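Long-range contacts in N-acetylmuramoyl-L-alanine amidase AmiD (Escherichia coli, PDB 3D2Y), which hydrolyses, as a zinc amidase of the outer membrane, the link between N-acetylmuramoyl residues and L-amino acids in cell-wall glycopeptides: residues V33-A38 and K159-P164; S88-A93 and Y210-K215; A155-D160 and Q223-M228. All blocks are in the same frame, centred on the assembly; numbering follows the deposited sequence.

Interaction 1 lies at the end of strand 31-36 in the mixed sheet, where residues 33-38 meet 159-164 at the zinc and substrate site. Interaction 3 overlaps it at Lys-159 and Asp-160 and joins the same loop to helix 220-234; the two centres are about 12 Å apart. Interaction 2 ties the hairpin strand 89-90 to the end of helix 200-210. Along the chain its segments alternate with those of both others. Its centre is about 17 Å from that of interaction 1 and about 12 Å from that of interaction 3, which it touches where Tyr-212, Asp-213 and Val-214 pack on Val-226. Interactions 2 and 3 thus join the C-terminal helices to the catalytic part.

Interaction 1: V33-A38 and K159-P164; sequences VIHYTA and KDDPGP
Asp-161 lies over the ring of Tyr-36 while its carboxylate reaches back to the strand that carries His-35. CB of Asp-161 is 3.3 Å from the centroid of the Tyr-36 ring and only 8° off its normal, a close CH-pi contact over the middle of the face. The tyrosine CG fits between its own backbone N and carbonyl carbon (chi1 56°), which turns the ring from the strand end to the loop. Pro-162 O then meets the ring edge, near its plane, 3.3 Å from Tyr-36 CD2. Pro-162, preceded by a cis peptide bond, rests its CD 3.4 Å from Ile-34 O and its CG 4.0 Å from Ile-34 CG2.

The tyrosine hydroxyl is a loose end of the contact, coming no nearer to the loop than 3.8 Å, from Tyr-36 OH to Asp-160 CB. On the substrate side, Lys-159 and Ala-38, both partly exposed, do not touch across the contact; the bound peptide packs against each and hydrogen-bonds to Lys-159 NZ.

Asp-161 OD1 accepts two weak hydrogen bonds, from His-35 ND1 at 3.2 Å and from Tyr-36 N at 3.3 Å, whereas OD2 is hydrogen-bonded to His-151 ND1 and His-35 NE2 to His-84 ND1. His-35, His-151 and Asp-161 are the zinc ligands: the carboxylate lies beside both imidazoles, with OD1 only weakly held, consistent with an oxygen that can serve the metal.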
ATOM      1  N   VAL A  33       2.836   0.630  -3.481  1.00  6.09           N
ATOM      2  CA  VAL A  33       1.413   0.283  -3.444  1.00  2.42           C
ATOM      3  C   VAL A  33       1.119  -1.197  -3.887  1.00  3.36           C
ATOM      4  O   VAL A  33       1.497  -1.605  -4.973  1.00  4.70           O
ATOM      5  CB  VAL A  33       0.551   1.229  -4.330  1.00  4.10           C
ATOM      6  CG1 VAL A  33      -0.920   0.864  -4.206  1.00  5.56           C
ATOM      7  CG2 VAL A  33       0.744   2.701  -3.935  1.00  6.22           C
ATOM      8  N   ILE A  34       0.412  -1.948  -3.043  1.00  3.77           N
ATOM      9  CA  ILE A  34       0.048  -3.338  -3.355  1.00  2.65           C
ATOM     10  C   ILE A  34      -1.381  -3.435  -3.906  1.00  3.06           C
ATOM     11  O   ILE A  34      -2.312  -2.867  -3.328  1.00  4.41           O
ATOM     12  CB  ILE A  34       0.212  -4.273  -2.117  1.00  3.61           C
ATOM     13  CG1 ILE A  34       1.595  -4.068  -1.485  1.00  2.21           C
ATOM     14  CG2 ILE A  34       0.092  -5.712  -2.524  1.00  6.13           C
ATOM     15  CD1 ILE A  34       2.785  -4.398  -2.438  1.00  4.54           C
ATOM     16  N   HIS A  35      -1.533  -4.162  -5.012  1.00  3.74           N
ATOM     17  CA  HIS A  35      -2.837  -4.365  -5.677  1.00  2.00           C
ATOM     18  C   HIS A  35      -3.112  -5.837  -5.854  1.00  2.00           C
ATOM     19  O   HIS A  35      -2.145  -6.631  -5.869  1.00  3.67           O
ATOM     20  CB  HIS A  35      -2.810  -3.781  -7.119  1.00  5.70           C
ATOM     21  CG  HIS A  35      -2.513  -2.310  -7.198  1.00  4.80           C
ATOM     22  ND1 HIS A  35      -3.510  -1.360  -7.272  1.00  2.43           N
ATOM     23  CD2 HIS A  35      -1.337  -1.640  -7.260  1.00  6.51           C
ATOM     24  CE1 HIS A  35      -2.958  -0.162  -7.338  1.00  2.84           C
ATOM     25  NE2 HIS A  35      -1.640  -0.301  -7.312  1.00  5.41           N
ATOM     26  N   TYR A  36      -4.377  -6.208  -6.053  1.00  2.00           N
ATOM     27  CA  TYR A  36      -4.698  -7.458  -6.790  1.00  4.34           C
ATOM     28  C   TYR A  36      -5.326  -7.150  -8.156  1.00  5.97           C
ATOM     29  O   TYR A  36      -5.877  -6.058  -8.382  1.00  6.15           O
ATOM     30  CB  TYR A  36      -5.554  -8.507  -6.009  1.00  6.26           C
ATOM     31  CG  TYR A  36      -6.880  -8.010  -5.462  1.00  2.71           C
ATOM     32  CD1 TYR A  36      -7.852  -7.414  -6.292  1.00  4.66           C
ATOM     33  CD2 TYR A  36      -7.171  -8.115  -4.088  1.00  6.05           C
ATOM     34  CE1 TYR A  36      -9.041  -6.916  -5.760  1.00  3.84           C
ATOM     35  CE2 TYR A  36      -8.393  -7.650  -3.557  1.00  3.24           C
ATOM     36  CZ  TYR A  36      -9.313  -7.034  -4.399  1.00  4.45           C
ATOM     37  OH  TYR A  36     -10.521  -6.539  -3.901  1.00  8.61           O
ATOM     38  N   THR A  37      -5.306  -8.146  -9.034  1.00  5.02           N
ATOM     39  CA  THR A  37      -5.702  -7.948 -10.435  1.00  6.00           C
ATOM     40  C   THR A  37      -7.197  -8.136 -10.625  1.00  4.79           C
ATOM     41  O   THR A  37      -7.790  -7.568 -11.538  1.00  5.91           O
ATOM     42  CB  THR A  37      -4.966  -8.935 -11.386  1.00  3.71           C
ATOM     43  OG1 THR A  37      -5.280 -10.313 -11.103  1.00  5.78           O
ATOM     44  CG2 THR A  37      -3.509  -8.767 -11.323  1.00  4.95           C
ATOM     45  N   ALA A  38      -7.782  -8.940  -9.745  1.00  4.56           N
ATOM     46  CA  ALA A  38      -9.139  -9.485  -9.948  1.00  6.24           C
ATOM     47  C   ALA A  38      -9.353 -10.118 -11.305  1.00  7.76           C
ATOM     48  O   ALA A  38     -10.402  -9.925 -11.905  1.00  8.28           O
ATOM     49  CB  ALA A  38     -10.237  -8.399  -9.667  1.00  5.04           C
ATOM     50  N   LYS A 159     -11.646   1.635  -3.783  1.00  5.82           N
ATOM     51  CA  LYS A 159     -10.938   0.333  -3.896  1.00  6.24           C
ATOM     52  C   LYS A 159     -10.871  -0.420  -2.568  1.00  8.22           C
ATOM     53  O   LYS A 159     -10.840   0.190  -1.494  1.00  4.89           O
ATOM     54  CB  LYS A 159      -9.512   0.546  -4.413  1.00  4.12           C
ATOM     55  CG  LYS A 159      -9.425   1.222  -5.756  1.00  4.09           C
ATOM     56  CD  LYS A 159      -9.885   0.322  -6.900  1.00  3.48           C
ATOM     57  CE  LYS A 159      -9.987   1.126  -8.169  1.00  2.00           C
ATOM     58  NZ  LYS A 159     -10.091   0.133  -9.324  1.00  4.63           N
ATOM     59  N   ASP A 160     -10.817  -1.745  -2.677  1.00  6.09           N
ATOM     60  CA  ASP A 160     -10.614  -2.640  -1.531  1.00  6.42           C
ATOM     61  C   ASP A 160      -9.258  -3.344  -1.538  1.00  4.48           C
ATOM     62  O   ASP A 160      -8.849  -3.937  -0.520  1.00  7.59           O
ATOM     63  CB  ASP A 160     -11.710  -3.726  -1.567  1.00  7.01           C
ATOM     64  CG  ASP A 160     -13.047  -3.222  -1.059  1.00 10.44           C
ATOM     65  OD1 ASP A 160     -13.086  -2.112  -0.519  1.00 10.65           O
ATOM     66  OD2 ASP A 160     -14.068  -3.929  -1.215  1.00 13.19           O
ATOM     67  N   ASP A 161      -8.604  -3.364  -2.703  1.00  6.79           N
ATOM     68  CA  ASP A 161      -7.411  -4.183  -2.891  1.00  4.88           C
ATOM     69  C   ASP A 161      -6.188  -3.736  -2.104  1.00  5.58           C
ATOM     70  O   ASP A 161      -6.023  -2.519  -1.864  1.00  5.84           O
ATOM     71  CB  ASP A 161      -7.134  -4.440  -4.393  1.00  8.23           C
ATOM     72  CG  ASP A 161      -6.764  -3.182  -5.168  1.00  9.16           C
ATOM     73  OD1 ASP A 161      -5.642  -3.168  -5.725  1.00  6.80           O
ATOM     74  OD2 ASP A 161      -7.569  -2.214  -5.199  1.00  6.49           O
ATOM     75  N   PRO A 162      -5.345  -4.709  -1.645  1.00  7.16           N
ATOM     76  CA  PRO A 162      -5.452  -6.169  -1.842  1.00  3.09           C
ATOM     77  C   PRO A 162      -6.313  -6.943  -0.843  1.00  5.63           C
ATOM     78  O   PRO A 162      -6.290  -8.163  -0.870  1.00  6.95           O
ATOM     79  CB  PRO A 162      -4.002  -6.639  -1.701  1.00  4.84           C
ATOM     80  CG  PRO A 162      -3.463  -5.703  -0.655  1.00  2.00           C
ATOM     81  CD  PRO A 162      -4.143  -4.372  -0.873  1.00  2.82           C
ATOM     82  N   GLY A 163      -7.030  -6.245   0.039  1.00 11.38           N
ATOM     83  CA  GLY A 163      -8.070  -6.890   0.821  1.00  8.26           C
ATOM     84  C   GLY A 163      -7.634  -7.526   2.126  1.00  8.50           C
ATOM     85  O   GLY A 163      -6.433  -7.610   2.450  1.00  9.67           O
ATOM     86  N   PRO A 164      -8.623  -7.986   2.912  1.00  7.95           N
ATOM     87  CA  PRO A 164      -8.397  -8.430   4.289  1.00  7.24           C
ATOM     88  C   PRO A 164      -7.669  -9.792   4.404  1.00 10.12           C
ATOM     89  O   PRO A 164      -7.254 -10.171   5.512  1.00 13.66           O
ATOM     90  CB  PRO A 164      -9.810  -8.467   4.856  1.00  8.62           C
ATOM     91  CG  PRO A 164     -10.641  -8.916   3.637  1.00  9.03           C
ATOM     92  CD  PRO A 164     -10.033  -8.077   2.517  1.00  8.96           C
TER

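Interaction 2: S88-A93 and Y210-K215; sequences SAWRGA and YGYDVK
The two backbones come closest where Arg-91 CA and Gly-211 CA are 3.8 Å apart, and there Arg-91 N donates to Gly-211 O in a nearly straight hydrogen bond of 3.1 Å. Farther along, a water accepts from Asp-213 N and donates to Ala-89 O, filling in for a direct bond, while Ala-89 CB rests on the Asp-213 carboxylate. Trp-90 buries the most surface in the contact. With its CG anti to the backbone nitrogen (chi1 -170°), its indole covers Gly-211, whose CA lies 4.0 Å from the centroid of the six-membered ring, over the face. The CZ3-CH2 edge of the same ring points at the face of Tyr-212, an edge-to-face pair with planes at 79°, and CH2 also touches Tyr-210 CD2 at 3.8 Å, completing an aromatic cluster.

The element is a beta hairpin, strands 89-90 and 93-94 joined by a type I' turn from Trp-90 to Ala-93, set against the end of helix 200-210. Gly-211, the first residue to leave that helix, has a positive phi; a CB there would clash with Arg-91 CG. The arginine chain bends at chi3 (79°) and returns NH1 to Tyr-210 O, 2.9 Å away, while NE forms a salt bridge with Asp-261. Shortening this side chain to an alanine would probably leave Tyr-210 O without its guanidinium donor and Asp-261 without its cation. Within the cluster, Tyr-212 OH is hydrogen-bonded to Asp-153.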
ATOM      1  N   SER A  88      -6.101   9.611  -5.687  1.00  2.00           N
ATOM      2  CA  SER A  88      -5.495   8.985  -4.525  1.00  3.22           C
ATOM      3  C   SER A  88      -4.921  10.037  -3.583  1.00  4.56           C
ATOM      4  O   SER A  88      -4.680  11.182  -3.987  1.00  3.57           O
ATOM      5  CB  SER A  88      -4.373   8.003  -4.951  1.00  2.00           C
ATOM      6  OG  SER A  88      -3.499   8.618  -5.900  1.00  2.00           O
ATOM      7  N   ALA A  89      -4.737   9.629  -2.327  1.00  5.66           N
ATOM      8  CA  ALA A  89      -4.212  10.480  -1.249  1.00  5.04           C
ATOM      9  C   ALA A  89      -3.545   9.620  -0.156  1.00  5.50           C
ATOM     10  O   ALA A  89      -4.106   8.612   0.273  1.00  3.47           O
ATOM     11  CB  ALA A  89      -5.340  11.364  -0.659  1.00  7.06           C
ATOM     12  N   TRP A  90      -2.325   9.990   0.233  1.00  3.14           N
ATOM     13  CA  TRP A  90      -1.612   9.325   1.325  1.00  2.00           C
ATOM     14  C   TRP A  90      -0.659  10.296   2.032  1.00  5.34           C
ATOM     15  O   TRP A  90       0.263  10.862   1.407  1.00  2.46           O
ATOM     16  CB  TRP A  90      -0.834   8.086   0.818  1.00  3.41           C
ATOM     17  CG  TRP A  90      -0.314   7.278   1.944  1.00  6.59           C
ATOM     18  CD1 TRP A  90       1.012   7.055   2.258  1.00  6.98           C
ATOM     19  CD2 TRP A  90      -1.089   6.603   2.948  1.00  4.44           C
ATOM     20  NE1 TRP A  90       1.100   6.258   3.389  1.00  3.41           N
ATOM     21  CE2 TRP A  90      -0.169   5.987   3.845  1.00  3.71           C
ATOM     22  CE3 TRP A  90      -2.473   6.465   3.189  1.00  5.07           C
ATOM     23  CZ2 TRP A  90      -0.591   5.247   4.958  1.00  6.44           C
ATOM     24  CZ3 TRP A  90      -2.897   5.735   4.317  1.00  5.06           C
ATOM     25  CH2 TRP A  90      -1.955   5.145   5.186  1.00  4.67           C
ATOM     26  N   ARG A  91      -0.912  10.494   3.329  1.00  3.73           N
ATOM     27  CA  ARG A  91      -0.004  11.233   4.215  1.00  7.03           C
ATOM     28  C   ARG A  91       0.326  12.635   3.711  1.00  7.07           C
ATOM     29  O   ARG A  91       1.482  13.084   3.779  1.00 10.80           O
ATOM     30  CB  ARG A  91       1.271  10.392   4.453  1.00  7.04           C
ATOM     31  CG  ARG A  91       0.999   9.291   5.435  1.00 11.25           C
ATOM     32  CD  ARG A  91       2.182   8.401   5.713  1.00 10.72           C
ATOM     33  NE  ARG A  91       3.200   8.909   6.636  1.00  8.25           N
ATOM     34  CZ  ARG A  91       3.181   8.787   7.973  1.00 13.06           C
ATOM     35  NH1 ARG A  91       2.163   8.224   8.618  1.00  8.48           N
ATOM     36  NH2 ARG A  91       4.197   9.264   8.690  1.00 13.50           N
ATOM     37  N   GLY A  92      -0.673  13.327   3.179  1.00  2.71           N
ATOM     38  CA  GLY A  92      -0.425  14.688   2.688  1.00  5.43           C
ATOM     39  C   GLY A  92      -0.289  14.775   1.160  1.00  5.36           C
ATOM     40  O   GLY A  92      -0.502  15.841   0.592  1.00  8.40           O
ATOM     41  N   ALA A  93       0.060  13.662   0.496  1.00  2.02           N
ATOM     42  CA  ALA A  93       0.318  13.670  -0.974  1.00  2.00           C
ATOM     43  C   ALA A  93      -0.953  13.326  -1.731  1.00  3.56           C
ATOM     44  O   ALA A  93      -1.825  12.740  -1.163  1.00  2.54           O
ATOM     45  CB  ALA A  93       1.424  12.652  -1.344  1.00  4.29           C
ATOM     46  N   TYR A 210      -2.665   9.549  10.256  1.00  4.79           N
ATOM     47  CA  TYR A 210      -1.856   8.390   9.845  1.00  3.15           C
ATOM     48  C   TYR A 210      -1.664   8.359   8.312  1.00  5.40           C
ATOM     49  O   TYR A 210      -0.598   7.953   7.831  1.00  5.13           O
ATOM     50  CB  TYR A 210      -2.356   7.038  10.404  1.00  6.21           C
ATOM     51  CG  TYR A 210      -1.380   5.904  10.054  1.00  5.33           C
ATOM     52  CD1 TYR A 210      -0.144   5.797  10.705  1.00  3.63           C
ATOM     53  CD2 TYR A 210      -1.652   5.000   9.020  1.00  9.09           C
ATOM     54  CE1 TYR A 210       0.741   4.785  10.381  1.00  4.12           C
ATOM     55  CE2 TYR A 210      -0.710   3.983   8.658  1.00  5.84           C
ATOM     56  CZ  TYR A 210       0.457   3.890   9.367  1.00  5.32           C
ATOM     57  OH  TYR A 210       1.390   2.933   9.019  1.00  8.06           O
ATOM     58  N   GLY A 211      -2.699   8.772   7.570  1.00  5.52           N
ATOM     59  CA  GLY A 211      -2.524   9.130   6.185  1.00  7.01           C
ATOM     60  C   GLY A 211      -3.736   9.027   5.309  1.00  4.28           C
ATOM     61  O   GLY A 211      -3.666   9.406   4.138  1.00  3.71           O
ATOM     62  N   TYR A 212      -4.847   8.555   5.886  1.00  5.67           N
ATOM     63  CA  TYR A 212      -6.064   8.281   5.121  1.00  4.17           C
ATOM     64  C   TYR A 212      -6.749   9.569   4.661  1.00  3.37           C
ATOM     65  O   TYR A 212      -6.785  10.530   5.366  1.00  4.40           O
ATOM     66  CB  TYR A 212      -7.053   7.345   5.895  1.00  4.34           C
ATOM     67  CG  TYR A 212      -6.566   5.916   6.004  1.00  3.46           C
ATOM     68  CD1 TYR A 212      -7.057   4.884   5.156  1.00  2.32           C
ATOM     69  CD2 TYR A 212      -5.567   5.597   6.923  1.00  5.25           C
ATOM     70  CE1 TYR A 212      -6.532   3.574   5.279  1.00  2.00           C
ATOM     71  CE2 TYR A 212      -5.061   4.359   7.060  1.00  7.58           C
ATOM     72  CZ  TYR A 212      -5.548   3.314   6.259  1.00  2.38           C
ATOM     73  OH  TYR A 212      -4.953   2.075   6.403  1.00  6.62           O
ATOM     74  N   ASP A 213      -7.410   9.514   3.506  1.00  4.94           N
ATOM     75  CA  ASP A 213      -8.113  10.664   2.944  1.00  4.85           C
ATOM     76  C   ASP A 213      -9.405  10.813   3.748  1.00  9.22           C
ATOM     77  O   ASP A 213     -10.281   9.953   3.670  1.00 16.49           O
ATOM     78  CB  ASP A 213      -8.468  10.310   1.485  1.00  7.63           C
ATOM     79  CG  ASP A 213      -8.926  11.505   0.643  1.00 11.63           C
ATOM     80  OD1 ASP A 213      -8.768  12.669   1.053  1.00 12.59           O
ATOM     81  OD2 ASP A 213      -9.428  11.256  -0.487  1.00 10.34           O
ATOM     82  N   VAL A 214      -9.532  11.864   4.552  1.00  6.13           N
ATOM     83  CA  VAL A 214     -10.752  12.097   5.311  1.00  8.38           C
ATOM     84  C   VAL A 214     -11.151  13.536   5.028  1.00 10.59           C
ATOM     85  O   VAL A 214     -10.369  14.434   5.266  1.00 10.77           O
ATOM     86  CB  VAL A 214     -10.518  11.897   6.837  1.00  5.02           C
ATOM     87  CG1 VAL A 214     -11.728  12.358   7.666  1.00 12.17           C
ATOM     88  CG2 VAL A 214     -10.230  10.453   7.167  1.00  5.42           C
ATOM     89  N   LYS A 215     -12.348  13.742   4.472  1.00 14.88           N
ATOM     90  CA  LYS A 215     -12.807  15.096   4.150  1.00 17.32           C
ATOM     91  C   LYS A 215     -13.805  15.558   5.207  1.00 17.53           C
ATOM     92  O   LYS A 215     -14.453  14.708   5.824  1.00 15.95           O
ATOM     93  CB  LYS A 215     -13.402  15.143   2.740  1.00 22.41           C
ATOM     94  CG  LYS A 215     -12.459  14.565   1.686  1.00 23.87           C
ATOM     95  CD  LYS A 215     -13.080  14.504   0.307  1.00 27.72           C
ATOM     96  CE  LYS A 215     -12.156  13.780  -0.673  1.00 25.65           C
ATOM     97  NZ  LYS A 215     -10.749  14.339  -0.705  1.00 24.94           N
TER
HETATM   98  O   HOH W   1      -6.528   7.685   1.507  1.00  5.58           O

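Interaction 3: A155-D160 and Q223-M228; sequences APQRKD and QRRVIM
The loop after helix 151-154, which brings Lys-159 to the active site, is fastened to helix 220-234 chiefly by Arg-225. This side chain was modelled in two conformers, and the one described here bends at chi2 and chi3 to bring its guanidinium in among the loop carbonyls. NH2 of Arg-225 donates to Lys-159 O at 2.6 Å, with the donor well above the carbonyl plane rather than on a lone pair. The same NH2 forms a salt bridge with Asp-160 OD1 at 2.7 Å. Pro-156 O, over one face of the guanidinium, is too close and badly angled for a hydrogen bond, only 2.7 Å from Arg-225 CZ; this crowding makes the fine geometry of the placement doubtful.

Beside the guanidinium, Pro-156 and Val-226 make the apolar part, the proline ring packing alongside the valine. Gln-157, folded back at chi2 (-58°), and Arg-225 run antiparallel past one another: Gln-157 OE1 comes 3.7 Å from Arg-225 CB. Its NE2 is 3.6 Å from Val-226 CG2 and hydrogen-bonded to Glu-222 O on the same helix.

Asp-160 OD2 pairs with Lys-117, so the carboxylate is bracketed by two cations and is probably kept ionised. In this conformer Arg-225 probably helps to steady the backbone of Lys-159, the transition-state stabiliser, whose own NZ hydrogen-bonds to the bound peptide.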
ATOM      1  N   ALA A 155      -7.024   5.141  -1.781  1.00  4.77           N
ATOM      2  CA  ALA A 155      -8.328   5.459  -2.399  1.00  2.95           C
ATOM      3  C   ALA A 155      -9.486   4.695  -1.728  1.00  4.57           C
ATOM      4  O   ALA A 155     -10.127   3.835  -2.391  1.00  3.11           O
ATOM      5  CB  ALA A 155      -8.306   5.063  -3.894  1.00  2.86           C
ATOM      6  N   PRO A 156      -9.725   4.938  -0.438  1.00  4.50           N
ATOM      7  CA  PRO A 156     -10.662   4.099   0.345  1.00  5.46           C
ATOM      8  C   PRO A 156     -12.096   4.090  -0.150  1.00  7.44           C
ATOM      9  O   PRO A 156     -12.799   3.093   0.068  1.00 11.16           O
ATOM     10  CB  PRO A 156     -10.559   4.653   1.779  1.00  2.91           C
ATOM     11  CG  PRO A 156      -9.901   5.964   1.622  1.00  5.25           C
ATOM     12  CD  PRO A 156      -9.055   5.933   0.420  1.00  5.83           C
ATOM     13  N   GLN A 157     -12.522   5.151  -0.835  1.00  7.82           N
ATOM     14  CA  GLN A 157     -13.911   5.187  -1.340  1.00  6.56           C
ATOM     15  C   GLN A 157     -14.054   4.362  -2.615  1.00  8.54           C
ATOM     16  O   GLN A 157     -15.190   4.091  -3.026  1.00 10.18           O
ATOM     17  CB  GLN A 157     -14.372   6.611  -1.680  1.00  8.01           C
ATOM     18  CG  GLN A 157     -14.292   7.631  -0.529  1.00  9.32           C
ATOM     19  CD  GLN A 157     -15.112   7.205   0.676  1.00 10.33           C
ATOM     20  OE1 GLN A 157     -16.188   6.632   0.529  1.00  6.61           O
ATOM     21  NE2 GLN A 157     -14.612   7.498   1.875  1.00  9.86           N
ATOM     22  N   ARG A 158     -12.935   4.041  -3.278  1.00  8.88           N
ATOM     23  CA  ARG A 158     -12.995   3.455  -4.627  1.00  6.16           C
ATOM     24  C   ARG A 158     -12.554   2.017  -4.690  1.00  6.15           C
ATOM     25  O   ARG A 158     -12.953   1.291  -5.612  1.00  6.16           O
ATOM     26  CB  ARG A 158     -12.135   4.251  -5.628  1.00  7.23           C
ATOM     27  CG  ARG A 158     -12.618   5.707  -5.852  1.00  9.42           C
ATOM     28  CD  ARG A 158     -11.885   6.392  -7.028  1.00  6.46           C
ATOM     29  NE  ARG A 158     -10.418   6.410  -6.886  1.00  5.90           N
ATOM     30  CZ  ARG A 158      -9.608   5.587  -7.559  1.00  8.43           C
ATOM     31  NH1 ARG A 158     -10.121   4.736  -8.424  1.00  7.40           N
ATOM     32  NH2 ARG A 158      -8.280   5.633  -7.401  1.00  7.46           N
ATOM     33  N   LYS A 159     -11.646   1.635  -3.783  1.00  5.82           N
ATOM     34  CA  LYS A 159     -10.938   0.333  -3.896  1.00  6.24           C
ATOM     35  C   LYS A 159     -10.871  -0.420  -2.568  1.00  8.22           C
ATOM     36  O   LYS A 159     -10.840   0.190  -1.494  1.00  4.89           O
ATOM     37  CB  LYS A 159      -9.512   0.546  -4.413  1.00  4.12           C
ATOM     38  CG  LYS A 159      -9.425   1.222  -5.756  1.00  4.09           C
ATOM     39  CD  LYS A 159      -9.885   0.322  -6.900  1.00  3.48           C
ATOM     40  CE  LYS A 159      -9.987   1.126  -8.169  1.00  2.00           C
ATOM     41  NZ  LYS A 159     -10.091   0.133  -9.324  1.00  4.63           N
ATOM     42  N   ASP A 160     -10.817  -1.745  -2.677  1.00  6.09           N
ATOM     43  CA  ASP A 160     -10.614  -2.640  -1.531  1.00  6.42           C
ATOM     44  C   ASP A 160      -9.258  -3.344  -1.538  1.00  4.48           C
ATOM     45  O   ASP A 160      -8.849  -3.937  -0.520  1.00  7.59           O
ATOM     46  CB  ASP A 160     -11.710  -3.726  -1.567  1.00  7.01           C
ATOM     47  CG  ASP A 160     -13.047  -3.222  -1.059  1.00 10.44           C
ATOM     48  OD1 ASP A 160     -13.086  -2.112  -0.519  1.00 10.65           O
ATOM     49  OD2 ASP A 160     -14.068  -3.929  -1.215  1.00 13.19           O
ATOM     50  N   GLN A 223     -17.556   7.430   5.717  1.00 10.26           N
ATOM     51  CA  GLN A 223     -16.755   7.345   6.949  1.00  8.80           C
ATOM     52  C   GLN A 223     -16.467   5.881   7.240  1.00 10.57           C
ATOM     53  O   GLN A 223     -15.375   5.542   7.679  1.00  9.53           O
ATOM     54  CB  GLN A 223     -17.490   8.002   8.141  1.00 11.49           C
ATOM     55  CG  GLN A 223     -17.612   9.536   8.085  1.00 14.73           C
ATOM     56  CD  GLN A 223     -18.463  10.129   9.223  1.00 14.33           C
ATOM     57  OE1 GLN A 223     -18.714   9.479  10.232  1.00 17.72           O
ATOM     58  NE2 GLN A 223     -18.914  11.370   9.048  1.00 15.32           N
ATOM     59  N   ARG A 224     -17.454   5.016   6.954  1.00 12.90           N
ATOM     60  CA  ARG A 224     -17.305   3.548   7.032  1.00 13.65           C
ATOM     61  C   ARG A 224     -16.237   2.995   6.067  1.00 11.62           C
ATOM     62  O   ARG A 224     -15.440   2.158   6.458  1.00 11.58           O
ATOM     63  CB  ARG A 224     -18.643   2.820   6.817  1.00 16.58           C
ATOM     64  CG  ARG A 224     -19.553   2.794   8.028  1.00 18.89           C
ATOM     65  CD  ARG A 224     -20.649   1.717   7.912  1.00 20.65           C
ATOM     66  NE  ARG A 224     -21.557   1.949   6.791  1.00 20.22           N
ATOM     67  CZ  ARG A 224     -22.603   2.780   6.811  1.00 23.48           C
ATOM     68  NH1 ARG A 224     -22.898   3.496   7.892  1.00 19.26           N
ATOM     69  NH2 ARG A 224     -23.360   2.898   5.727  1.00 28.69           N
ATOM     70  N   ARG A 225     -16.214   3.463   4.822  1.00  9.49           N
ATOM     71  CA  ARG A 225     -15.223   2.997   3.873  0.70 11.28           C
ATOM     72  C   ARG A 225     -13.807   3.327   4.357  1.00  9.79           C
ATOM     73  O   ARG A 225     -12.898   2.508   4.212  1.00  8.23           O
ATOM     74  CB  ARG A 225     -15.507   3.552   2.464  0.70 11.84           C
ATOM     75  CG  ARG A 225     -16.717   2.907   1.755  0.70 14.96           C
ATOM     76  CD  ARG A 225     -16.360   1.975   0.568  0.70 16.12           C
ATOM     77  NE  ARG A 225     -14.961   1.506   0.569  0.70 18.28           N
ATOM     78  CZ  ARG A 225     -14.327   0.867  -0.421  0.70 13.01           C
ATOM     79  NH1 ARG A 225     -14.929   0.579  -1.575  0.70 15.34           N
ATOM     80  NH2 ARG A 225     -13.048   0.540  -0.245  0.70  5.93           N
ATOM     81  N   VAL A 226     -13.613   4.498   4.963  1.00  4.76           N
ATOM     82  CA  VAL A 226     -12.259   4.843   5.450  1.00  7.61           C
ATOM     83  C   VAL A 226     -11.854   3.858   6.563  1.00  9.80           C
ATOM     84  O   VAL A 226     -10.749   3.322   6.560  1.00  8.83           O
ATOM     85  CB  VAL A 226     -12.163   6.295   5.910  1.00  8.43           C
ATOM     86  CG1 VAL A 226     -10.794   6.582   6.521  1.00  2.68           C
ATOM     87  CG2 VAL A 226     -12.397   7.231   4.733  1.00  7.17           C
ATOM     88  N   ILE A 227     -12.776   3.593   7.489  1.00  5.53           N
ATOM     89  CA  ILE A 227     -12.437   2.827   8.680  1.00  3.59           C
ATOM     90  C   ILE A 227     -12.246   1.385   8.240  1.00  5.32           C
ATOM     91  O   ILE A 227     -11.321   0.696   8.681  1.00  9.87           O
ATOM     92  CB  ILE A 227     -13.528   2.965   9.766  1.00  2.92           C
ATOM     93  CG1 ILE A 227     -13.471   4.373  10.422  1.00  4.93           C
ATOM     94  CG2 ILE A 227     -13.292   1.936  10.848  1.00  4.77           C
ATOM     95  CD1 ILE A 227     -14.761   4.854  11.199  1.00  2.00           C
ATOM     96  N   MET A 228     -13.099   0.961   7.322  1.00  6.06           N
ATOM     97  CA  MET A 228     -13.014  -0.364   6.724  1.00  7.77           C
ATOM     98  C   MET A 228     -11.652  -0.599   6.032  1.00 10.63           C
ATOM     99  O   MET A 228     -11.014  -1.645   6.239  1.00  8.06           O
ATOM    100  CB  MET A 228     -14.172  -0.538   5.745  1.00  8.70           C
ATOM    101  CG  MET A 228     -14.300  -1.900   5.102  1.00 14.35           C
ATOM    102  SD  MET A 228     -15.639  -1.948   3.862  1.00 18.89           S
ATOM    103  CE  MET A 228     -16.855  -0.768   4.471  1.00 16.75           C
TER